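Local coordinates for protein tyrocidine synthase 2 (PDB 6TA8) that belongs to the nonribosomal peptide synthetases, large multidomain enzymes, and is represented here by a condensation domain, at residues N47-A58 with T407-V418. Numbering follows the deposited sequence.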
ATOM      1  N   ASN A  47      16.111   4.657   2.827  1.00 36.62           N
ATOM      2  CA  ASN A  47      16.342   4.490   1.397  1.00 49.24           C
ATOM      3  C   ASN A  47      16.998   5.723   0.787  1.00 45.03           C
ATOM      4  O   ASN A  47      17.686   5.612  -0.234  1.00 46.62           O
ATOM      5  CB  ASN A  47      15.025   4.185   0.686  1.00 47.32           C
ATOM      6  CG  ASN A  47      14.738   2.702   0.605  1.00 49.81           C
ATOM      7  OD1 ASN A  47      15.395   1.970  -0.136  1.00 52.76           O
ATOM      8  ND2 ASN A  47      13.751   2.248   1.368  1.00 51.39           N
ATOM      9  N   ASN A  48      16.799   6.893   1.396  1.00 40.84           N
ATOM     10  CA  ASN A  48      17.350   8.158   0.910  1.00 42.10           C
ATOM     11  C   ASN A  48      16.919   8.421  -0.535  1.00 42.69           C
ATOM     12  O   ASN A  48      17.735   8.526  -1.452  1.00 50.60           O
ATOM     13  CB  ASN A  48      18.877   8.183   1.051  1.00 45.47           C
ATOM     14  CG  ASN A  48      19.341   9.031   2.220  1.00 54.41           C
ATOM     15  OD1 ASN A  48      19.232  10.257   2.194  1.00 58.56           O
ATOM     16  ND2 ASN A  48      19.866   8.381   3.253  1.00 58.54           N
ATOM     17  N   PHE A  49      15.604   8.519  -0.718  1.00 39.65           N
ATOM     18  CA  PHE A  49      15.046   8.763  -2.038  1.00 44.59           C
ATOM     19  C   PHE A  49      15.395  10.164  -2.525  1.00 41.86           C
ATOM     20  O   PHE A  49      15.544  11.102  -1.739  1.00 39.99           O
ATOM     21  CB  PHE A  49      13.526   8.595  -2.020  1.00 43.95           C
ATOM     22  CG  PHE A  49      13.069   7.182  -1.798  1.00 44.73           C
ATOM     23  CD1 PHE A  49      13.331   6.199  -2.737  1.00 46.27           C
ATOM     24  CD2 PHE A  49      12.363   6.840  -0.656  1.00 42.60           C
ATOM     25  CE1 PHE A  49      12.906   4.899  -2.537  1.00 47.50           C
ATOM     26  CE2 PHE A  49      11.934   5.543  -0.451  1.00 41.38           C
ATOM     27  CZ  PHE A  49      12.206   4.572  -1.394  1.00 45.13           C
ATOM     28  N   THR A  50      15.527  10.298  -3.842  1.00 45.17           N
ATOM     29  CA  THR A  50      15.657  11.610  -4.460  1.00 39.31           C
ATOM     30  C   THR A  50      14.273  12.230  -4.597  1.00 39.91           C
ATOM     31  O   THR A  50      13.338  11.576  -5.071  1.00 46.70           O
ATOM     32  CB  THR A  50      16.335  11.505  -5.826  1.00 48.63           C
ATOM     33  OG1 THR A  50      17.597  10.840  -5.685  1.00 57.80           O
ATOM     34  CG2 THR A  50      16.562  12.891  -6.418  1.00 43.46           C
ATOM     35  N   ASP A  51      14.143  13.487  -4.174  1.00 42.51           N
ATOM     36  CA  ASP A  51      12.851  14.167  -4.107  1.00 41.20           C
ATOM     37  C   ASP A  51      11.858  13.346  -3.287  1.00 39.20           C
ATOM     38  O   ASP A  51      10.759  13.014  -3.738  1.00 44.20           O
ATOM     39  CB  ASP A  51      12.301  14.457  -5.506  1.00 43.26           C
ATOM     40  CG  ASP A  51      13.331  15.089  -6.423  1.00 47.34           C
ATOM     41  OD1 ASP A  51      14.086  15.971  -5.961  1.00 48.14           O
ATOM     42  OD2 ASP A  51      13.384  14.702  -7.608  1.00 54.77           O
ATOM     43  N   ARG A  52      12.263  13.012  -2.058  1.00 33.69           N
ATOM     44  CA  ARG A  52      11.434  12.195  -1.179  1.00 41.46           C
ATOM     45  C   ARG A  52      10.100  12.852  -0.843  1.00 42.25           C
ATOM     46  O   ARG A  52       9.223  12.184  -0.286  1.00 39.41           O
ATOM     47  CB  ARG A  52      12.197  11.878   0.109  1.00 40.90           C
ATOM     48  CG  ARG A  52      12.486  13.093   0.969  1.00 38.66           C
ATOM     49  CD  ARG A  52      13.496  12.776   2.056  1.00 31.88           C
ATOM     50  NE  ARG A  52      13.514  13.809   3.086  1.00 41.24           N
ATOM     51  CZ  ARG A  52      14.450  13.918   4.023  1.00 42.47           C
ATOM     52  NH1 ARG A  52      15.455  13.053   4.067  1.00 43.79           N
ATOM     53  NH2 ARG A  52      14.381  14.892   4.919  1.00 43.45           N
ATOM     54  N   HIS A  53       9.928  14.138  -1.162  1.00 34.35           N
ATOM     55  CA  HIS A  53       8.631  14.781  -1.005  1.00 27.66           C
ATOM     56  C   HIS A  53       7.648  14.361  -2.088  1.00 31.52           C
ATOM     57  O   HIS A  53       6.445  14.607  -1.945  1.00 31.80           O
ATOM     58  CB  HIS A  53       8.794  16.300  -1.015  1.00 40.20           C
ATOM     59  CG  HIS A  53       9.284  16.841  -2.322  1.00 37.82           C
ATOM     60  ND1 HIS A  53      10.622  16.920  -2.640  1.00 38.70           N
ATOM     61  CD2 HIS A  53       8.613  17.320  -3.396  1.00 34.24           C
ATOM     62  CE1 HIS A  53      10.755  17.428  -3.851  1.00 43.52           C
ATOM     63  NE2 HIS A  53       9.552  17.680  -4.333  1.00 42.29           N
ATOM     64  N   HIS A  54       8.130  13.746  -3.165  1.00 34.98           N
ATOM     65  CA  HIS A  54       7.290  13.250  -4.254  1.00 36.12           C
ATOM     66  C   HIS A  54       7.285  11.725  -4.161  1.00 45.31           C
ATOM     67  O   HIS A  54       8.104  11.044  -4.782  1.00 44.52           O
ATOM     68  CB  HIS A  54       7.796  13.735  -5.609  1.00 44.79           C
ATOM     69  CG  HIS A  54       6.817  13.535  -6.724  1.00 44.38           C
ATOM     70  ND1 HIS A  54       7.051  13.981  -8.007  1.00 45.76           N
ATOM     71  CD2 HIS A  54       5.603  12.938  -6.748  1.00 43.92           C
ATOM     72  CE1 HIS A  54       6.023  13.666  -8.774  1.00 45.63           C
ATOM     73  NE2 HIS A  54       5.130  13.032  -8.035  1.00 41.83           N
ATOM     74  N   TRP A  55       6.347  11.199  -3.378  1.00 41.87           N
ATOM     75  CA  TRP A  55       6.246   9.772  -3.100  1.00 39.99           C
ATOM     76  C   TRP A  55       4.900   9.503  -2.444  1.00 39.33           C
ATOM     77  O   TRP A  55       4.838   9.161  -1.259  1.00 35.67           O
ATOM     78  CB  TRP A  55       7.395   9.320  -2.195  1.00 34.58           C
ATOM     79  CG  TRP A  55       7.853   7.911  -2.426  1.00 45.15           C
ATOM     80  CD1 TRP A  55       8.703   7.477  -3.400  1.00 43.95           C
ATOM     81  CD2 TRP A  55       7.499   6.755  -1.657  1.00 42.41           C
ATOM     82  NE1 TRP A  55       8.894   6.121  -3.291  1.00 42.89           N
ATOM     83  CE2 TRP A  55       8.167   5.653  -2.229  1.00 39.19           C
ATOM     84  CE3 TRP A  55       6.679   6.544  -0.545  1.00 42.38           C
ATOM     85  CZ2 TRP A  55       8.041   4.361  -1.725  1.00 38.92           C
ATOM     86  CZ3 TRP A  55       6.557   5.258  -0.046  1.00 43.28           C
ATOM     87  CH2 TRP A  55       7.234   4.186  -0.636  1.00 37.79           C
ATOM     88  N   ASN A  56       3.819   9.662  -3.201  1.00 35.86           N
ATOM     89  CA  ASN A  56       2.479   9.790  -2.647  1.00 37.30           C
ATOM     90  C   ASN A  56       1.585   8.636  -3.091  1.00 34.99           C
ATOM     91  O   ASN A  56       1.990   7.744  -3.840  1.00 39.26           O
ATOM     92  CB  ASN A  56       1.848  11.123  -3.065  1.00 35.90           C
ATOM     93  CG  ASN A  56       2.856  12.252  -3.141  1.00 41.82           C
ATOM     94  OD1 ASN A  56       3.793  12.323  -2.346  1.00 48.77           O
ATOM     95  ND2 ASN A  56       2.665  13.148  -4.101  1.00 42.77           N
ATOM     96  N   GLN A  57       0.353   8.670  -2.589  1.00 27.52           N
ATOM     97  CA  GLN A  57      -0.761   7.878  -3.086  1.00 35.30           C
ATOM     98  C   GLN A  57      -1.914   8.832  -3.352  1.00 38.14           C
ATOM     99  O   GLN A  57      -2.123   9.786  -2.596  1.00 40.32           O
ATOM    100  CB  GLN A  57      -1.185   6.792  -2.085  1.00 43.43           C
ATOM    101  CG  GLN A  57      -0.276   5.572  -2.060  1.00 40.29           C
ATOM    102  CD  GLN A  57      -0.760   4.505  -1.098  1.00 50.69           C
ATOM    103  OE1 GLN A  57      -1.551   4.779  -0.194  1.00 47.03           O
ATOM    104  NE2 GLN A  57      -0.285   3.279  -1.287  1.00 44.33           N
ATOM    105  N   ALA A  58      -2.657   8.590  -4.429  1.00 34.54           N
ATOM    106  CA  ALA A  58      -3.699   9.523  -4.829  1.00 43.19           C
ATOM    107  C   ALA A  58      -4.855   8.776  -5.476  1.00 42.49           C
ATOM    108  O   ALA A  58      -4.680   7.691  -6.037  1.00 33.49           O
ATOM    109  CB  ALA A  58      -3.155  10.587  -5.791  1.00 40.09           C
ATOM    110  N   THR A 407      -4.131   9.538 -12.002  1.00 55.93           N
ATOM    111  CA  THR A 407      -3.756  10.404 -10.894  1.00 54.42           C
ATOM    112  C   THR A 407      -2.471  11.179 -11.146  1.00 59.43           C
ATOM    113  O   THR A 407      -2.119  12.042 -10.333  1.00 58.81           O
ATOM    114  CB  THR A 407      -3.595   9.580  -9.610  1.00 50.01           C
ATOM    115  OG1 THR A 407      -2.422   8.763  -9.713  1.00 48.12           O
ATOM    116  CG2 THR A 407      -4.807   8.689  -9.393  1.00 52.04           C
ATOM    117  N   GLY A 408      -1.771  10.904 -12.241  1.00 55.06           N
ATOM    118  CA  GLY A 408      -0.464  11.477 -12.476  1.00 48.49           C
ATOM    119  C   GLY A 408       0.642  10.643 -11.855  1.00 54.76           C
ATOM    120  O   GLY A 408       0.412   9.701 -11.092  1.00 56.52           O
ATOM    121  N   GLN A 409       1.876  11.005 -12.196  1.00 54.46           N
ATOM    122  CA  GLN A 409       3.038  10.275 -11.703  1.00 54.36           C
ATOM    123  C   GLN A 409       3.143  10.409 -10.188  1.00 54.94           C
ATOM    124  O   GLN A 409       3.274  11.518  -9.660  1.00 51.32           O
ATOM    125  CB  GLN A 409       4.305  10.790 -12.387  1.00 55.52           C
ATOM    126  CG  GLN A 409       5.600  10.166 -11.888  1.00 63.39           C
ATOM    127  CD  GLN A 409       5.691   8.671 -12.145  1.00 62.36           C
ATOM    128  OE1 GLN A 409       5.075   7.868 -11.441  1.00 61.28           O
ATOM    129  NE2 GLN A 409       6.471   8.291 -13.149  1.00 59.92           N
ATOM    130  N   LEU A 410       3.082   9.272  -9.491  1.00 51.54           N
ATOM    131  CA  LEU A 410       3.010   9.285  -8.034  1.00 51.74           C
ATOM    132  C   LEU A 410       4.372   9.488  -7.383  1.00 46.19           C
ATOM    133  O   LEU A 410       4.456  10.114  -6.320  1.00 43.53           O
ATOM    134  CB  LEU A 410       2.378   7.987  -7.528  1.00 51.37           C
ATOM    135  CG  LEU A 410       0.881   7.820  -7.793  1.00 48.95           C
ATOM    136  CD1 LEU A 410       0.444   6.389  -7.529  1.00 47.89           C
ATOM    137  CD2 LEU A 410       0.076   8.793  -6.946  1.00 47.46           C
ATOM    138  N   PHE A 411       5.436   8.966  -7.982  1.00 44.59           N
ATOM    139  CA  PHE A 411       6.784   9.135  -7.464  1.00 41.17           C
ATOM    140  C   PHE A 411       7.529  10.196  -8.267  1.00 52.74           C
ATOM    141  O   PHE A 411       7.042  10.708  -9.274  1.00 52.74           O
ATOM    142  CB  PHE A 411       7.548   7.807  -7.500  1.00 49.12           C
ATOM    143  CG  PHE A 411       6.725   6.624  -7.086  1.00 53.19           C
ATOM    144  CD1 PHE A 411       6.493   6.360  -5.746  1.00 48.67           C
ATOM    145  CD2 PHE A 411       6.184   5.773  -8.034  1.00 52.56           C
ATOM    146  CE1 PHE A 411       5.736   5.272  -5.360  1.00 48.18           C
ATOM    147  CE2 PHE A 411       5.426   4.681  -7.654  1.00 51.66           C
ATOM    148  CZ  PHE A 411       5.203   4.431  -6.316  1.00 45.98           C
ATOM    149  N   SER A 412       8.719  10.529  -7.800  1.00 54.69           N
ATOM    150  CA  SER A 412       9.538  11.438  -8.585  1.00 49.34           C
ATOM    151  C   SER A 412      10.189  10.678  -9.741  1.00 50.48           C
ATOM    152  O   SER A 412      10.547   9.508  -9.587  1.00 51.56           O
ATOM    153  CB  SER A 412      10.614  12.085  -7.716  1.00 53.38           C
ATOM    154  OG  SER A 412      11.371  13.028  -8.454  1.00 55.58           O
ATOM    155  N   PRO A 413      10.335  11.309 -10.908  1.00 55.98           N
ATOM    156  CA  PRO A 413      11.024  10.627 -12.017  1.00 54.05           C
ATOM    157  C   PRO A 413      12.448  10.228 -11.678  1.00 54.65           C
ATOM    158  O   PRO A 413      12.966   9.262 -12.253  1.00 54.54           O
ATOM    159  CB  PRO A 413      10.976  11.664 -13.148  1.00 53.10           C
ATOM    160  CG  PRO A 413       9.822  12.548 -12.806  1.00 51.31           C
ATOM    161  CD  PRO A 413       9.798  12.619 -11.309  1.00 51.85           C
ATOM    162  N   GLU A 414      13.096  10.940 -10.756  1.00 54.18           N
ATOM    163  CA  GLU A 414      14.443  10.607 -10.316  1.00 52.72           C
ATOM    164  C   GLU A 414      14.465   9.645  -9.135  1.00 48.91           C
ATOM    165  O   GLU A 414      15.551   9.226  -8.722  1.00 52.39           O
ATOM    166  CB  GLU A 414      15.204  11.883  -9.938  1.00 55.70           C
ATOM    167  CG  GLU A 414      14.945  13.062 -10.862  1.00 57.49           C
ATOM    168  CD  GLU A 414      15.639  12.916 -12.201  1.00 54.41           C
ATOM    169  OE1 GLU A 414      16.809  12.477 -12.221  1.00 52.51           O
ATOM    170  OE2 GLU A 414      15.015  13.239 -13.233  1.00 62.38           O
ATOM    171  N   SER A 415      13.305   9.291  -8.586  1.00 48.33           N
ATOM    172  CA  SER A 415      13.258   8.411  -7.426  1.00 52.89           C
ATOM    173  C   SER A 415      13.760   7.017  -7.785  1.00 50.17           C
ATOM    174  O   SER A 415      13.475   6.493  -8.865  1.00 52.21           O
ATOM    175  CB  SER A 415      11.834   8.331  -6.876  1.00 49.28           C
ATOM    176  OG  SER A 415      11.783   7.536  -5.705  1.00 55.45           O
ATOM    177  N   GLU A 416      14.506   6.415  -6.864  1.00 54.47           N
ATOM    178  CA  GLU A 416      15.134   5.126  -7.113  1.00 53.34           C
ATOM    179  C   GLU A 416      14.166   3.983  -6.831  1.00 48.67           C
ATOM    180  O   GLU A 416      13.398   4.022  -5.867  1.00 48.90           O
ATOM    181  CB  GLU A 416      16.386   4.970  -6.250  1.00 49.35           C
ATOM    182  CG  GLU A 416      17.468   6.008  -6.520  1.00 54.47           C
ATOM    183  CD  GLU A 416      17.227   7.317  -5.789  1.00 51.79           C
ATOM    184  OE1 GLU A 416      16.214   7.422  -5.066  1.00 46.20           O
ATOM    185  OE2 GLU A 416      18.052   8.241  -5.940  1.00 59.64           O
ATOM    186  N   ARG A 417      14.210   2.963  -7.684  1.00 49.11           N
ATOM    187  CA  ARG A 417      13.409   1.767  -7.476  1.00 50.40           C
ATOM    188  C   ARG A 417      14.041   0.897  -6.397  1.00 49.49           C
ATOM    189  O   ARG A 417      15.266   0.762  -6.328  1.00 52.16           O
ATOM    190  CB  ARG A 417      13.275   0.973  -8.776  1.00 48.02           C
ATOM    191  CG  ARG A 417      12.375   1.621  -9.815  1.00 51.46           C
ATOM    192  CD  ARG A 417      12.338   0.804 -11.098  1.00 49.69           C
ATOM    193  NE  ARG A 417      12.098  -0.612 -10.837  1.00 43.73           N
ATOM    194  CZ  ARG A 417      10.892  -1.156 -10.710  1.00 47.22           C
ATOM    195  NH1 ARG A 417       9.807  -0.401 -10.822  1.00 45.15           N
ATOM    196  NH2 ARG A 417      10.769  -2.455 -10.473  1.00 46.08           N
ATOM    197  N   VAL A 418      13.199   0.310  -5.554  1.00 46.05           N
ATOM    198  CA  VAL A 418      13.662  -0.523  -4.453  1.00 49.11           C
ATOM    199  C   VAL A 418      13.571  -2.005  -4.794  1.00 40.58           C
ATOM    200  O   VAL A 418      14.483  -2.772  -4.484  1.00 46.14           O
ATOM    201  CB  VAL A 418      12.868  -0.197  -3.170  1.00 53.29           C
ATOM    202  CG1 VAL A 418      13.274  -1.130  -2.036  1.00 47.91           C
ATOM    203  CG2 VAL A 418      13.080   1.257  -2.773  1.00 49.57           C
TER
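Trp55 and Phe411 meet at the seam between the two halves of the condensation-domain fold, where the loop between strands 401-402 and 421-428 runs along the lead-in to strand 56-63, and they illustrate how a single beta bridge can be flanked by side-chain contacts. Phe411 CD1 lies over one face of the indole, 3.4 Å from Trp55 CD1, the phenyl and the five-membered ring meeting obliquely with their planes at 55°. Phe49 covers the opposite indole face, while Phe411 O sits over one face of the His54 imidazole. With CG anti to its backbone N (chi1 -167°), His54 lays its ring against the backbone of Gln409 to Ser412, and its NE2 donates to Gln409 O at 2.9 Å, somewhat tilted from the ring plane. Asn56 N binds Leu410 O, and the Asn56 side chain reaches Gln134 O through ND2, tying the bridge to helix 122-134. Toward helix 39-46, Val418 CG2 touches the edge of Phe49, 3.7 Å from CE1. Ser412 OG donates to the anti lone pair of Asp51 OD2 at 2.8 Å. Bent at chi2, Glu416 grips Thr50 with both carboxylate oxygens: OE1 accepts from Thr50 N through its syn lone pair, and OE2 accepts from Thr50 OG1 at 2.7 Å, on its syn side and 20° out of the carboxylate plane.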